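Local coordinates for hypothetical protein aq_1956 (Aquifex aeolicus, PDB 2YVT), which is of unknown function but belongs to the calcineurin-like metallophosphoesterase superfamily, and so may hydrolyse phosphoesters with the help of bound metal ions, at residues G186-T192 with V221-E226. Sequence-based numbering, arbitrary orientation.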
ATOM      1  N   GLY A 186      -9.769   1.339  13.770  1.00 11.64           N
ATOM      2  CA  GLY A 186      -9.106   0.737  14.916  1.00 12.88           C
ATOM      3  C   GLY A 186      -8.677   1.789  15.916  1.00 13.06           C
ATOM      4  O   GLY A 186      -8.746   2.990  15.643  1.00 13.34           O
ATOM      5  N   GLU A 187      -8.223   1.340  17.077  1.00 14.08           N
ATOM      6  CA  GLU A 187      -7.786   2.270  18.118  1.00 16.32           C
ATOM      7  C   GLU A 187      -6.573   3.087  17.674  1.00 15.46           C
ATOM      8  O   GLU A 187      -6.467   4.285  17.978  1.00 16.90           O
ATOM      9  CB  GLU A 187      -7.475   1.503  19.403  1.00 17.90           C
ATOM     10  CG  GLU A 187      -7.148   2.395  20.594  1.00 20.10           C
ATOM     11  CD  GLU A 187      -6.980   1.629  21.890  1.00 20.14           C
ATOM     12  OE1 GLU A 187      -7.160   0.392  21.899  1.00 22.21           O
ATOM     13  OE2 GLU A 187      -6.670   2.279  22.918  1.00 23.32           O
ATOM     14  N   PHE A 188      -5.669   2.435  16.939  1.00 14.28           N
ATOM     15  CA  PHE A 188      -4.392   3.030  16.566  1.00 15.28           C
ATOM     16  C   PHE A 188      -4.159   3.026  15.062  1.00 13.40           C
ATOM     17  O   PHE A 188      -3.569   3.959  14.512  1.00 14.65           O
ATOM     18  CB  PHE A 188      -3.242   2.272  17.236  1.00 17.39           C
ATOM     19  CG  PHE A 188      -3.334   2.225  18.740  1.00 19.86           C
ATOM     20  CD1 PHE A 188      -3.091   3.362  19.495  1.00 20.83           C
ATOM     21  CD2 PHE A 188      -3.656   1.041  19.389  1.00 20.13           C
ATOM     22  CE1 PHE A 188      -3.179   3.323  20.888  1.00 21.40           C
ATOM     23  CE2 PHE A 188      -3.741   0.990  20.788  1.00 21.66           C
ATOM     24  CZ  PHE A 188      -3.504   2.134  21.526  1.00 20.28           C
ATOM     25  N   VAL A 189      -4.607   1.964  14.401  1.00 12.33           N
ATOM     26  CA  VAL A 189      -4.178   1.717  13.023  1.00 10.97           C
ATOM     27  C   VAL A 189      -4.757   2.684  11.987  1.00 11.20           C
ATOM     28  O   VAL A 189      -4.290   2.713  10.849  1.00 11.62           O
ATOM     29  CB  VAL A 189      -4.398   0.244  12.586  1.00 10.25           C
ATOM     30  CG1 VAL A 189      -3.544  -0.694  13.439  1.00 10.48           C
ATOM     31  CG2 VAL A 189      -5.883  -0.132  12.637  1.00 10.92           C
ATOM     32  N   ASP A 190      -5.774   3.462  12.362  1.00 11.12           N
ATOM     33  CA  ASP A 190      -6.290   4.485  11.451  1.00 12.43           C
ATOM     34  C   ASP A 190      -6.388   5.858  12.110  1.00 12.94           C
ATOM     35  O   ASP A 190      -7.173   6.708  11.682  1.00 13.06           O
ATOM     36  CB  ASP A 190      -7.613   4.045  10.803  1.00 11.82           C
ATOM     37  CG  ASP A 190      -8.817   4.232  11.708  1.00 12.92           C
ATOM     38  OD1 ASP A 190      -8.687   4.058  12.934  1.00 12.82           O
ATOM     39  OD2 ASP A 190      -9.900   4.533  11.166  1.00 13.80           O
ATOM     40  N   ARG A 191      -5.561   6.065  13.138  1.00 12.89           N
ATOM     41  CA  ARG A 191      -5.575   7.307  13.892  1.00 15.18           C
ATOM     42  C   ARG A 191      -4.184   7.851  14.200  1.00 16.30           C
ATOM     43  O   ARG A 191      -3.186   7.124  14.150  1.00 15.25           O
ATOM     44  CB  ARG A 191      -6.359   7.123  15.191  1.00 16.19           C
ATOM     45  CG  ARG A 191      -7.819   6.766  14.956  1.00 15.66           C
ATOM     46  CD  ARG A 191      -8.697   7.194  16.129  1.00 16.53           C
ATOM     47  NE  ARG A 191      -8.402   6.412  17.322  1.00 18.23           N
ATOM     48  CZ  ARG A 191      -8.985   6.591  18.501  1.00 19.67           C
ATOM     49  NH1 ARG A 191      -9.906   7.536  18.656  1.00 20.93           N
ATOM     50  NH2 ARG A 191      -8.642   5.826  19.525  1.00 20.89           N
ATOM     51  N   THR A 192      -4.145   9.151  14.487  1.00 18.27           N
ATOM     52  CA  THR A 192      -2.974   9.817  15.044  1.00 21.15           C
ATOM     53  C   THR A 192      -3.433  10.513  16.327  1.00 23.55           C
ATOM     54  O   THR A 192      -4.639  10.676  16.540  1.00 23.06           O
ATOM     55  CB  THR A 192      -2.384  10.882  14.083  1.00 21.45           C
ATOM     56  OG1 THR A 192      -3.273  12.006  13.992  1.00 21.99           O
ATOM     57  CG2 THR A 192      -2.141  10.304  12.691  1.00 22.31           C
ATOM     58  N   VAL A 221      -3.546   7.002   6.742  1.00 10.94           N
ATOM     59  CA  VAL A 221      -3.286   7.608   8.043  1.00 12.23           C
ATOM     60  C   VAL A 221      -3.367   6.557   9.143  1.00 12.03           C
ATOM     61  O   VAL A 221      -4.315   5.761   9.189  1.00 12.93           O
ATOM     62  CB  VAL A 221      -4.293   8.757   8.325  1.00 13.92           C
ATOM     63  CG1 VAL A 221      -4.232   9.201   9.792  1.00 15.21           C
ATOM     64  CG2 VAL A 221      -4.023   9.919   7.388  1.00 15.75           C
ATOM     65  N   GLY A 222      -2.363   6.547  10.018  1.00 10.27           N
ATOM     66  CA  GLY A 222      -2.365   5.668  11.183  1.00 10.17           C
ATOM     67  C   GLY A 222      -0.987   5.139  11.528  1.00 10.11           C
ATOM     68  O   GLY A 222      -0.038   5.259  10.742  1.00  9.90           O
ATOM     69  N   LYS A 223      -0.884   4.548  12.715  1.00 10.73           N
ATOM     70  CA  LYS A 223       0.359   3.939  13.187  1.00 11.81           C
ATOM     71  C   LYS A 223       0.043   3.048  14.362  1.00 12.13           C
ATOM     72  O   LYS A 223      -0.554   3.493  15.345  1.00 13.02           O
ATOM     73  CB  LYS A 223       1.388   4.990  13.625  1.00 12.15           C
ATOM     74  CG  LYS A 223       2.691   4.370  14.158  1.00 13.53           C
ATOM     75  CD  LYS A 223       3.703   5.430  14.561  1.00 16.35           C
ATOM     76  CE  LYS A 223       3.200   6.285  15.716  1.00 19.43           C
ATOM     77  NZ  LYS A 223       3.171   5.553  17.017  1.00 23.43           N
ATOM     78  N   GLY A 224       0.463   1.794  14.274  1.00 10.70           N
ATOM     79  CA  GLY A 224       0.280   0.883  15.392  1.00 11.94           C
ATOM     80  C   GLY A 224       0.067  -0.532  14.940  1.00 11.75           C
ATOM     81  O   GLY A 224       0.175  -0.846  13.755  1.00 10.86           O
ATOM     82  N   HIS A 225      -0.226  -1.389  15.907  1.00 12.08           N
ATOM     83  CA  HIS A 225      -0.632  -2.750  15.609  1.00 12.60           C
ATOM     84  C   HIS A 225      -1.684  -3.163  16.621  1.00 13.33           C
ATOM     85  O   HIS A 225      -1.617  -2.793  17.806  1.00 14.55           O
ATOM     86  CB  HIS A 225       0.565  -3.709  15.584  1.00 15.28           C
ATOM     87  CG  HIS A 225       1.208  -3.911  16.918  1.00 17.92           C
ATOM     88  ND1 HIS A 225       2.124  -3.028  17.445  1.00 20.29           N
ATOM     89  CD2 HIS A 225       1.054  -4.890  17.841  1.00 18.65           C
ATOM     90  CE1 HIS A 225       2.515  -3.457  18.632  1.00 20.41           C
ATOM     91  NE2 HIS A 225       1.876  -4.583  18.898  1.00 21.14           N
ATOM     92  N   GLU A 226      -2.673  -3.902  16.136  1.00 11.84           N
ATOM     93  CA  GLU A 226      -3.780  -4.338  16.978  1.00 12.42           C
ATOM     94  C   GLU A 226      -4.576  -5.417  16.272  1.00 13.42           C
ATOM     95  O   GLU A 226      -4.461  -5.589  15.050  1.00 13.95           O
ATOM     96  CB  GLU A 226      -4.702  -3.158  17.318  1.00 12.50           C
ATOM     97  CG  GLU A 226      -5.443  -2.558  16.124  1.00 13.46           C
ATOM     98  CD  GLU A 226      -6.120  -1.254  16.480  1.00 14.09           C
ATOM     99  OE1 GLU A 226      -7.182  -1.302  17.145  1.00 16.93           O
ATOM    100  OE2 GLU A 226      -5.584  -0.187  16.111  1.00 13.65           O
TER
HETATM  101  O   HOH W   1      -6.859  -1.831  20.201  1.00 26.33           O
HETATM  102  O   HOH W   2      -1.450   6.018  15.777  1.00 20.44           O
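Glu226 lays its carboxylate against the backbone of 187-189 and packs its CG on Val189 CG1, 3.8 Å away. Three consecutive amides bind the carboxylate. Glu187 N donates to the syn lone pair of Glu226 OE1 at 2.8 Å. Glu226 OE2 takes two bonds, from Phe188 N at 2.8 Å on its syn side and from Val189 N nearly along its C-O axis. CG of Glu226 sits between its own backbone N and carbonyl carbon (chi1 66°), and the chain then runs extended to the three N-H groups. Both methyls of Val189 touch OE2 of Glu226, CG1 at 3.4 Å, and the Phe188 ring lies obliquely beside it, its plane 57° from the carboxylate. Water 1 bridges Glu226 OE1 and Glu187 OE1, two acids that would otherwise probably repel. With an alanine here in place of Glu226, the amides of 187-189 would probably lose the carboxylate oxygens that accept from them, and the start of the turn could shift.

Phe188 to Arg191 form a type I beta turn in the loop between strand 175-180 and helix 202-211. It rests on residues 221-226, which lead into and include part of strand 224-228; this strand pairs antiparallel with strand 231-235 in one sheet of the calcineurin-like fold. Phe188 O accepts Arg191 N within the turn and Lys223 N, 3.3 Å away, from the opposite face of its plane. Arg191 grips Glu187 O side-on with NE and NH2, and the oxygen lies in the guanidinium plane. Gly222 fits closely under the turn: a side chain there would run into Val189 O. The side chain of Asp190 points away from 221-226, and its carboxylate accepts from Gly186 N, His198 ND1 and Gly200 N.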